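Local coordinates for protein citrinin polyketide synthase (Monascus purpureus, PDB 5MPT) that builds the polyketide precursor of the mycotoxin citrinin as a multidomain synthase, of which this chain is the C-methyltransferase domain, at residues I210-A215 and V235-T240; D308-L313 and L377-A382. One frame throughout, in Å; residues are numbered along the deposited sequence. Where two conformers were deposited one is given.

Overall arrangement
Contacts 1 and 2 join pairs of strands in one seven-stranded sheet, the Rossmann-like core of a class I methyltransferase. Both lie in the core; contact 2 is buried throughout, while Glu236 and Thr238 of contact 1 are partly exposed. Their centres are 14 Å apart, with strand 279-285 between them. Contact 1 is a parallel pairing within a beta-alpha-beta unit; contact 2 is antiparallel, tying strand 309-316 to strand 375-381. Their chemistry follows: 210-215 with 235-240 mixes backbone bonds with a buried glutamate-tyrosine bond, threonine hydroxyls and two waters, and meets the ligand through the loop at Gly214, whereas 308-313 with 377-382 is a backbone ladder dressed almost wholly in aliphatic and aromatic side chains.

Contact 1 (I210-A215 and V235-T240); sequences ILEMGA and VEYTMT. With SAH (S-adenosyl-L-homocysteine), chain B.
Glu212 and Tyr237 meet through a buried polar bond: Tyr237 OH donates to Glu212 OE1 at 2.6 Å, reaching the carboxylate from above its plane while the oxygen sits at the edge of the phenol ring. The two planes stand 90° apart. With CG anti to the backbone N in both (chi1 -178° and -166°), glutamate and phenol lean across the same face of the sheet until their ends meet. Since OE1 also bonds Thr221 OG1, two hydroxyls steady a buried carboxylate.

Main-chain bonds join the strands in parallel: Thr238 N reaches Ile210 O, and Glu212 N reaches Thr238 O, each at 2.8 Å. Threonine suits position 240 because it adds a second donor: OG1, at 2.7 Å, as well as N bonds Glu212 O. OG1 also accepts from a water that takes the N-H of Gly214. In the loop that follows, Ala215 N bonds Thr240 O at 2.9 Å.

Among the apolar contacts, Ile210 CG2 lies 3.8 Å from Tyr237 CE2, and the small CB of Ala215 packs tightly on Met239 CG at 3.5 Å.

Glycine suits position 214, where phi is positive and a CB would crowd the ribose O4' of S-adenosyl-L-homocysteine; its carbonyl accepts from the ligand's amino group, as expected of the glycine-rich loop after the first Rossmann strand. Helix 221-231 covers the Tyr237 and Met239 face, while strands 279-285 and 260-264 flank the pair.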
ATOM      1  N   ILE A 210      15.074  -3.396  15.035  1.00 22.18           N
ATOM      2  CA  ILE A 210      14.191  -3.053  13.926  1.00 22.75           C
ATOM      3  C   ILE A 210      12.811  -3.589  14.255  1.00 20.83           C
ATOM      4  O   ILE A 210      12.667  -4.766  14.612  1.00 22.08           O
ATOM      5  CB  ILE A 210      14.680  -3.654  12.596  1.00 23.72           C
ATOM      6  CG1 ILE A 210      16.121  -3.247  12.337  1.00 22.68           C
ATOM      7  CG2 ILE A 210      13.718  -3.249  11.460  1.00 23.24           C
ATOM      8  CD1 ILE A 210      16.732  -3.872  11.042  1.00 20.22           C
ATOM      9  N   LEU A 211      11.801  -2.736  14.141  1.00 18.16           N
ATOM     10  CA  LEU A 211      10.422  -3.143  14.371  1.00 18.37           C
ATOM     11  C   LEU A 211       9.604  -2.838  13.128  1.00 19.49           C
ATOM     12  O   LEU A 211       9.596  -1.700  12.644  1.00 19.11           O
ATOM     13  CB  LEU A 211       9.834  -2.437  15.590  1.00 19.54           C
ATOM     14  CG  LEU A 211       8.440  -2.908  16.042  1.00 20.39           C
ATOM     15  CD1 LEU A 211       8.375  -2.900  17.577  1.00 20.83           C
ATOM     16  CD2 LEU A 211       7.378  -2.036  15.437  1.00 20.06           C
ATOM     17  N   GLU A 212       8.907  -3.839  12.626  1.00 20.91           N
ATOM     18  CA  GLU A 212       8.053  -3.675  11.463  1.00 21.89           C
ATOM     19  C   GLU A 212       6.603  -3.616  11.925  1.00 20.53           C
ATOM     20  O   GLU A 212       6.118  -4.533  12.596  1.00 22.35           O
ATOM     21  CB  GLU A 212       8.265  -4.798  10.446  1.00 22.49           C
ATOM     22  CG  GLU A 212       7.407  -4.605   9.218  1.00 23.88           C
ATOM     23  CD  GLU A 212       7.551  -5.686   8.183  1.00 23.47           C
ATOM     24  OE1 GLU A 212       8.270  -6.675   8.429  1.00 22.42           O
ATOM     25  OE2 GLU A 212       6.893  -5.548   7.130  1.00 23.64           O
ATOM     26  N   MET A 213       5.935  -2.525  11.580  1.00 20.17           N
ATOM     27  CA  MET A 213       4.514  -2.397  11.834  0.73 20.63           C
ATOM     28  C   MET A 213       3.726  -2.785  10.596  1.00 18.10           C
ATOM     29  O   MET A 213       4.200  -2.666   9.471  1.00 20.00           O
ATOM     30  CB  MET A 213       4.172  -0.974  12.246  0.73 21.72           C
ATOM     31  CG  MET A 213       4.905  -0.585  13.516  0.73 24.81           C
ATOM     32  SD  MET A 213       4.421   1.028  14.106  0.73 33.15           S
ATOM     33  CE  MET A 213       4.585   0.809  15.870  0.73 32.68           C
ATOM     34  N   GLY A 214       2.519  -3.277  10.847  1.00 19.02           N
ATOM     35  CA  GLY A 214       1.639  -3.655   9.740  1.00 19.89           C
ATOM     36  C   GLY A 214       2.286  -4.644   8.800  1.00 21.43           C
ATOM     37  O   GLY A 214       2.050  -4.614   7.578  1.00 22.50           O
ATOM     38  N   ALA A 215       3.078  -5.561   9.349  1.00 21.52           N
ATOM     39  CA  ALA A 215       3.864  -6.458   8.511  1.00 24.04           C
ATOM     40  C   ALA A 215       2.980  -7.406   7.722  1.00 23.41           C
ATOM     41  O   ALA A 215       3.395  -7.910   6.668  1.00 24.57           O
ATOM     42  CB  ALA A 215       4.851  -7.243   9.379  1.00 26.33           C
ATOM     43  N   VAL A 235      21.239  -8.238  15.277  1.00 31.01           N
ATOM     44  CA  VAL A 235      19.943  -7.631  14.996  1.00 32.17           C
ATOM     45  C   VAL A 235      18.881  -8.329  15.826  1.00 30.39           C
ATOM     46  O   VAL A 235      18.971  -9.526  16.111  1.00 33.18           O
ATOM     47  CB  VAL A 235      19.594  -7.710  13.490  1.00 34.30           C
ATOM     48  CG1 VAL A 235      19.630  -9.149  13.017  1.00 36.51           C
ATOM     49  CG2 VAL A 235      18.209  -7.112  13.212  1.00 33.21           C
ATOM     50  N   GLU A 236      17.871  -7.560  16.218  1.00 27.77           N
ATOM     51  CA  GLU A 236      16.609  -8.075  16.727  1.00 32.48           C
ATOM     52  C   GLU A 236      15.517  -7.457  15.869  1.00 31.46           C
ATOM     53  O   GLU A 236      15.362  -6.229  15.850  1.00 30.24           O
ATOM     54  CB  GLU A 236      16.434  -7.730  18.215  1.00 40.18           C
ATOM     55  CG  GLU A 236      17.465  -8.403  19.132  1.00 47.33           C
ATOM     56  CD  GLU A 236      17.537  -7.779  20.534  1.00 47.44           C
ATOM     57  OE1 GLU A 236      16.683  -6.924  20.856  1.00 46.29           O
ATOM     58  OE2 GLU A 236      18.453  -8.146  21.308  1.00 46.09           O
ATOM     59  N   TYR A 237      14.805  -8.305  15.111  1.00 31.93           N
ATOM     60  CA  TYR A 237      13.727  -7.886  14.211  1.00 28.26           C
ATOM     61  C   TYR A 237      12.387  -8.284  14.802  1.00 27.11           C
ATOM     62  O   TYR A 237      12.097  -9.475  14.939  1.00 29.46           O
ATOM     63  CB  TYR A 237      13.907  -8.530  12.853  1.00 27.63           C
ATOM     64  CG  TYR A 237      13.070  -7.934  11.751  1.00 27.34           C
ATOM     65  CD1 TYR A 237      11.713  -8.207  11.646  1.00 27.51           C
ATOM     66  CD2 TYR A 237      13.655  -7.128  10.790  1.00 26.32           C
ATOM     67  CE1 TYR A 237      10.963  -7.678  10.604  1.00 25.06           C
ATOM     68  CE2 TYR A 237      12.925  -6.604   9.754  1.00 25.64           C
ATOM     69  CZ  TYR A 237      11.573  -6.879   9.667  1.00 24.30           C
ATOM     70  OH  TYR A 237      10.856  -6.344   8.620  1.00 24.08           O
ATOM     71  N   THR A 238      11.582  -7.291  15.166  1.00 23.83           N
ATOM     72  CA  THR A 238      10.278  -7.520  15.753  1.00 25.34           C
ATOM     73  C   THR A 238       9.255  -7.299  14.647  1.00 24.75           C
ATOM     74  O   THR A 238       9.057  -6.172  14.171  1.00 24.32           O
ATOM     75  CB  THR A 238      10.048  -6.607  16.960  1.00 27.00           C
ATOM     76  OG1 THR A 238      11.099  -6.798  17.917  1.00 29.12           O
ATOM     77  CG2 THR A 238       8.717  -6.911  17.631  1.00 28.34           C
ATOM     78  N   MET A 239       8.634  -8.384  14.218  1.00 26.50           N
ATOM     79  CA  MET A 239       7.598  -8.332  13.210  1.00 25.82           C
ATOM     80  C   MET A 239       6.255  -8.213  13.918  1.00 25.78           C
ATOM     81  O   MET A 239       5.925  -9.043  14.776  1.00 27.15           O
ATOM     82  CB  MET A 239       7.649  -9.583  12.346  1.00 26.63           C
ATOM     83  CG  MET A 239       6.665  -9.560  11.222  1.00 28.03           C
ATOM     84  SD  MET A 239       6.472 -11.180  10.514  1.00 31.15           S
ATOM     85  CE  MET A 239       5.294 -10.779   9.228  1.00 31.20           C
ATOM     86  N   THR A 240       5.486  -7.185  13.572  1.00 24.55           N
ATOM     87  CA  THR A 240       4.222  -6.928  14.252  1.00 25.15           C
ATOM     88  C   THR A 240       3.111  -6.590  13.264  1.00 23.86           C
ATOM     89  O   THR A 240       3.351  -6.249  12.102  1.00 24.14           O
ATOM     90  CB  THR A 240       4.367  -5.786  15.263  1.00 25.66           C
ATOM     91  OG1 THR A 240       4.287  -4.521  14.603  1.00 24.50           O
ATOM     92  CG2 THR A 240       5.690  -5.871  16.027  1.00 27.66           C
TER
HETATM   93  N   SAH B2201       2.724  -4.525   4.895  1.00 23.29           N
HETATM   94  CA  SAH B2201       1.552  -5.278   4.357  1.00 23.82           C
HETATM   95  CB  SAH B2201       0.816  -4.679   3.163  1.00 24.69           C
HETATM   96  CG  SAH B2201      -0.072  -3.492   3.491  1.00 24.25           C
HETATM   97  SD  SAH B2201      -1.645  -4.173   4.121  1.00 25.90           S
HETATM   98  C   SAH B2201       2.056  -6.689   3.944  1.00 24.99           C
HETATM   99  O   SAH B2201       1.097  -7.588   4.016  1.00 26.98           O
HETATM  100  OXT SAH B2201       3.175  -6.928   3.565  1.00 24.69           O
HETATM  101  C5' SAH B2201      -1.916  -3.208   5.631  1.00 25.52           C
HETATM  102  C4' SAH B2201      -1.498  -4.034   6.830  1.00 24.83           C
HETATM  103  O4' SAH B2201      -1.620  -3.148   7.964  1.00 27.15           O
HETATM  104  C3' SAH B2201      -2.379  -5.255   7.127  1.00 25.50           C
HETATM  105  O3' SAH B2201      -1.504  -6.332   7.447  1.00 23.61           O
HETATM  106  C2' SAH B2201      -3.219  -4.805   8.335  1.00 26.24           C
HETATM  107  O2' SAH B2201      -3.538  -5.881   9.214  1.00 26.86           O
HETATM  108  C1' SAH B2201      -2.260  -3.833   9.011  1.00 26.67           C
HETATM  109  N9  SAH B2201      -2.868  -2.838   9.885  1.00 24.65           N
HETATM  110  C8  SAH B2201      -4.026  -2.133   9.690  1.00 25.96           C
HETATM  111  N7  SAH B2201      -4.345  -1.338  10.683  1.00 25.94           N
HETATM  112  C5  SAH B2201      -3.325  -1.538  11.603  1.00 23.73           C
HETATM  113  C6  SAH B2201      -3.074  -0.994  12.878  1.00 23.80           C
HETATM  114  N6  SAH B2201      -3.885  -0.126  13.496  1.00 23.45           N
HETATM  115  N1  SAH B2201      -1.966  -1.406  13.523  1.00 23.82           N
HETATM  116  C2  SAH B2201      -1.164  -2.298  12.933  1.00 22.92           C
HETATM  117  N3  SAH B2201      -1.289  -2.877  11.739  1.00 22.76           N
HETATM  118  C4  SAH B2201      -2.404  -2.454  11.120  1.00 23.11           C
HETATM  119  O   HOH W   1      13.163  -5.021  17.597  1.00 27.25           O
HETATM  120  O   HOH W   2       1.967  -3.431  13.783  1.00 26.40           O

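Contact 2 (D308-L313 and L377-A382); sequences DGFLLL and LIIALA
The Phe310 ring carries Ile379 over one face: CD1 of the isoleucine stands 4.1 Å from the ring centroid and 26° off the normal, a CH-pi contact. Its CG1 lies on the same side of the ring, displaced toward the rim, 3.7 Å from Phe310 CD2. The ring turns toward Ile379 because chi1 of 63° sets CG between the backbone N and the carbonyl carbon, while the isoleucine's CG1 extends anti to its own N. On this sheet face Leu312 joins in, its CD1 4.0 Å from Ile379 CB, and Leu381 CD1 touches Phe310 CB.

Leu313 and Ile378 meet on the other face, CB to CB at 4.0 Å, beside the smaller pair Leu311 and Ala380. Branched aliphatic chains suit a layer covered on both sides, filling space without any polar group to satisfy.

The strands run antiparallel at 162°. The hydrogen-bonded pairs Leu311-Ala380 and Leu313-Ile378 each make two N-H to O bonds, such as Leu311 N to Ala380 O at 2.7 Å. A fifth, Ala382 N to Gly309 O at 2.9 Å, carries the ladder one residue past the end of strand 375-381.

Ile17 of helix 14-26 rests on Phe310, Ile379 and Leu381, whereas Trp350 and Leu354 of helix 347-356 cover Leu313, Ile378, Leu311 and Ala380. Strand 279-285 bonds the other edge of strand 309-316, which leads on to the active-site residue Glu315.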
ATOM      1  N   ASP A 308      18.170   8.344  18.221  1.00 22.05           N
ATOM      2  CA  ASP A 308      19.012   8.230  17.041  1.00 21.83           C
ATOM      3  C   ASP A 308      18.348   7.435  15.916  1.00 21.13           C
ATOM      4  O   ASP A 308      18.989   7.189  14.892  1.00 20.09           O
ATOM      5  CB  ASP A 308      20.380   7.619  17.401  1.00 23.13           C
ATOM      6  CG  ASP A 308      20.283   6.204  17.964  1.00 23.99           C
ATOM      7  OD1 ASP A 308      19.221   5.607  17.878  1.00 24.03           O
ATOM      8  OD2 ASP A 308      21.267   5.659  18.509  1.00 23.27           O
ATOM      9  N   GLY A 309      17.066   7.087  16.057  1.00 21.92           N
ATOM     10  CA  GLY A 309      16.398   6.214  15.112  1.00 22.94           C
ATOM     11  C   GLY A 309      15.608   6.943  14.039  1.00 21.24           C
ATOM     12  O   GLY A 309      15.557   8.172  13.963  1.00 20.67           O
ATOM     13  N   PHE A 310      14.922   6.140  13.222  1.00 19.58           N
ATOM     14  CA  PHE A 310      14.112   6.708  12.160  1.00 17.99           C
ATOM     15  C   PHE A 310      12.995   5.762  11.766  1.00 19.20           C
ATOM     16  O   PHE A 310      13.063   4.534  11.939  1.00 19.29           O
ATOM     17  CB  PHE A 310      14.934   7.042  10.906  1.00 17.87           C
ATOM     18  CG  PHE A 310      15.553   5.857  10.252  1.00 18.73           C
ATOM     19  CD1 PHE A 310      16.831   5.470  10.572  1.00 18.80           C
ATOM     20  CD2 PHE A 310      14.883   5.163   9.273  1.00 19.69           C
ATOM     21  CE1 PHE A 310      17.413   4.399   9.982  1.00 18.98           C
ATOM     22  CE2 PHE A 310      15.485   4.085   8.648  1.00 18.74           C
ATOM     23  CZ  PHE A 310      16.736   3.704   8.989  1.00 17.68           C
ATOM     24  N   LEU A 311      11.985   6.378  11.181  1.00 18.54           N
ATOM     25  CA  LEU A 311      10.885   5.702  10.522  1.00 19.71           C
ATOM     26  C   LEU A 311      11.139   5.646   9.020  1.00 19.98           C
ATOM     27  O   LEU A 311      11.451   6.669   8.408  1.00 19.87           O
ATOM     28  CB  LEU A 311       9.587   6.451  10.804  1.00 20.35           C
ATOM     29  CG  LEU A 311       8.330   6.073   9.986  1.00 20.18           C
ATOM     30  CD1 LEU A 311       7.934   4.646  10.278  1.00 22.11           C
ATOM     31  CD2 LEU A 311       7.226   7.025  10.352  1.00 19.38           C
ATOM     32  N   LEU A 312      10.911   4.480   8.434  1.00 17.79           N
ATOM     33  CA  LEU A 312      10.927   4.300   6.986  1.00 19.22           C
ATOM     34  C   LEU A 312       9.540   3.842   6.567  1.00 18.93           C
ATOM     35  O   LEU A 312       9.191   2.668   6.724  1.00 18.88           O
ATOM     36  CB  LEU A 312      11.997   3.308   6.553  1.00 19.53           C
ATOM     37  CG  LEU A 312      12.169   3.249   5.040  1.00 20.05           C
ATOM     38  CD1 LEU A 312      12.712   4.543   4.477  1.00 21.52           C
ATOM     39  CD2 LEU A 312      13.140   2.150   4.693  1.00 17.31           C
ATOM     40  N   LEU A 313       8.771   4.781   6.042  1.00 18.86           N
ATOM     41  CA  LEU A 313       7.490   4.469   5.423  1.00 18.34           C
ATOM     42  C   LEU A 313       7.673   4.010   3.983  1.00 17.26           C
ATOM     43  O   LEU A 313       8.524   4.521   3.236  1.00 18.61           O
ATOM     44  CB  LEU A 313       6.583   5.693   5.427  1.00 18.65           C
ATOM     45  CG  LEU A 313       6.142   6.237   6.766  1.00 20.80           C
ATOM     46  CD1 LEU A 313       5.605   7.639   6.588  1.00 23.35           C
ATOM     47  CD2 LEU A 313       5.055   5.339   7.362  1.00 20.84           C
ATOM     48  N   LEU A 377       9.370   5.611  -0.702  1.00 16.68           N
ATOM     49  CA  LEU A 377       9.932   5.492   0.629  1.00 16.14           C
ATOM     50  C   LEU A 377      10.024   6.890   1.224  1.00 17.64           C
ATOM     51  O   LEU A 377      10.530   7.822   0.594  1.00 20.07           O
ATOM     52  CB  LEU A 377      11.308   4.842   0.628  1.00 17.76           C
ATOM     53  CG  LEU A 377      11.461   3.411   0.107  1.00 20.19           C
ATOM     54  CD1 LEU A 377      12.950   3.018   0.056  1.00 21.76           C
ATOM     55  CD2 LEU A 377      10.647   2.463   0.945  1.00 20.96           C
ATOM     56  N   ILE A 378       9.525   7.031   2.432  1.00 17.39           N
ATOM     57  CA  ILE A 378       9.514   8.294   3.158  1.00 17.37           C
ATOM     58  C   ILE A 378      10.235   8.007   4.456  1.00 17.75           C
ATOM     59  O   ILE A 378       9.801   7.161   5.253  1.00 18.37           O
ATOM     60  CB  ILE A 378       8.092   8.826   3.421  1.00 17.55           C
ATOM     61  CG1 ILE A 378       7.299   8.955   2.123  1.00 18.42           C
ATOM     62  CG2 ILE A 378       8.138  10.183   4.117  1.00 19.14           C
ATOM     63  CD1 ILE A 378       5.800   9.213   2.360  1.00 21.42           C
ATOM     64  N   ILE A 379      11.381   8.633   4.630  1.00 16.59           N
ATOM     65  CA  ILE A 379      12.172   8.456   5.843  1.00 15.81           C
ATOM     66  C   ILE A 379      11.954   9.652   6.749  1.00 18.05           C
ATOM     67  O   ILE A 379      11.844  10.799   6.280  1.00 20.27           O
ATOM     68  CB  ILE A 379      13.670   8.245   5.502  1.00 17.93           C
ATOM     69  CG1 ILE A 379      14.419   7.802   6.754  1.00 19.87           C
ATOM     70  CG2 ILE A 379      14.321   9.524   4.915  1.00 18.40           C
ATOM     71  CD1 ILE A 379      15.848   7.315   6.444  1.00 21.22           C
ATOM     72  N   ALA A 380      11.894   9.386   8.060  1.00 17.53           N
ATOM     73  CA  ALA A 380      11.627  10.409   9.066  1.00 17.97           C
ATOM     74  C   ALA A 380      12.496  10.125  10.290  1.00 18.30           C
ATOM     75  O   ALA A 380      12.351   9.085  10.941  1.00 19.27           O
ATOM     76  CB  ALA A 380      10.148  10.443   9.414  1.00 18.13           C
ATOM     77  N   LEU A 381      13.426  11.020  10.551  1.00 19.25           N
ATOM     78  CA  LEU A 381      14.349  10.863  11.662  1.00 20.37           C
ATOM     79  C   LEU A 381      13.716  11.371  12.949  1.00 20.27           C
ATOM     80  O   LEU A 381      13.058  12.421  12.973  1.00 20.74           O
ATOM     81  CB  LEU A 381      15.646  11.615  11.382  1.00 22.60           C
ATOM     82  CG  LEU A 381      16.673  10.922  10.482  1.00 24.56           C
ATOM     83  CD1 LEU A 381      16.134  10.577   9.143  1.00 27.39           C
ATOM     84  CD2 LEU A 381      17.913  11.815  10.353  1.00 23.10           C
ATOM     85  N   ALA A 382      13.917  10.609  14.022  1.00 22.17           N
ATOM     86  CA  ALA A 382      13.335  10.996  15.310  1.00 22.58           C
ATOM     87  C   ALA A 382      13.847  12.340  15.809  1.00 23.59           C
ATOM     88  O   ALA A 382      13.094  13.062  16.476  1.00 23.29           O
ATOM     89  CB  ALA A 382      13.613   9.943  16.371  1.00 20.53           C
TER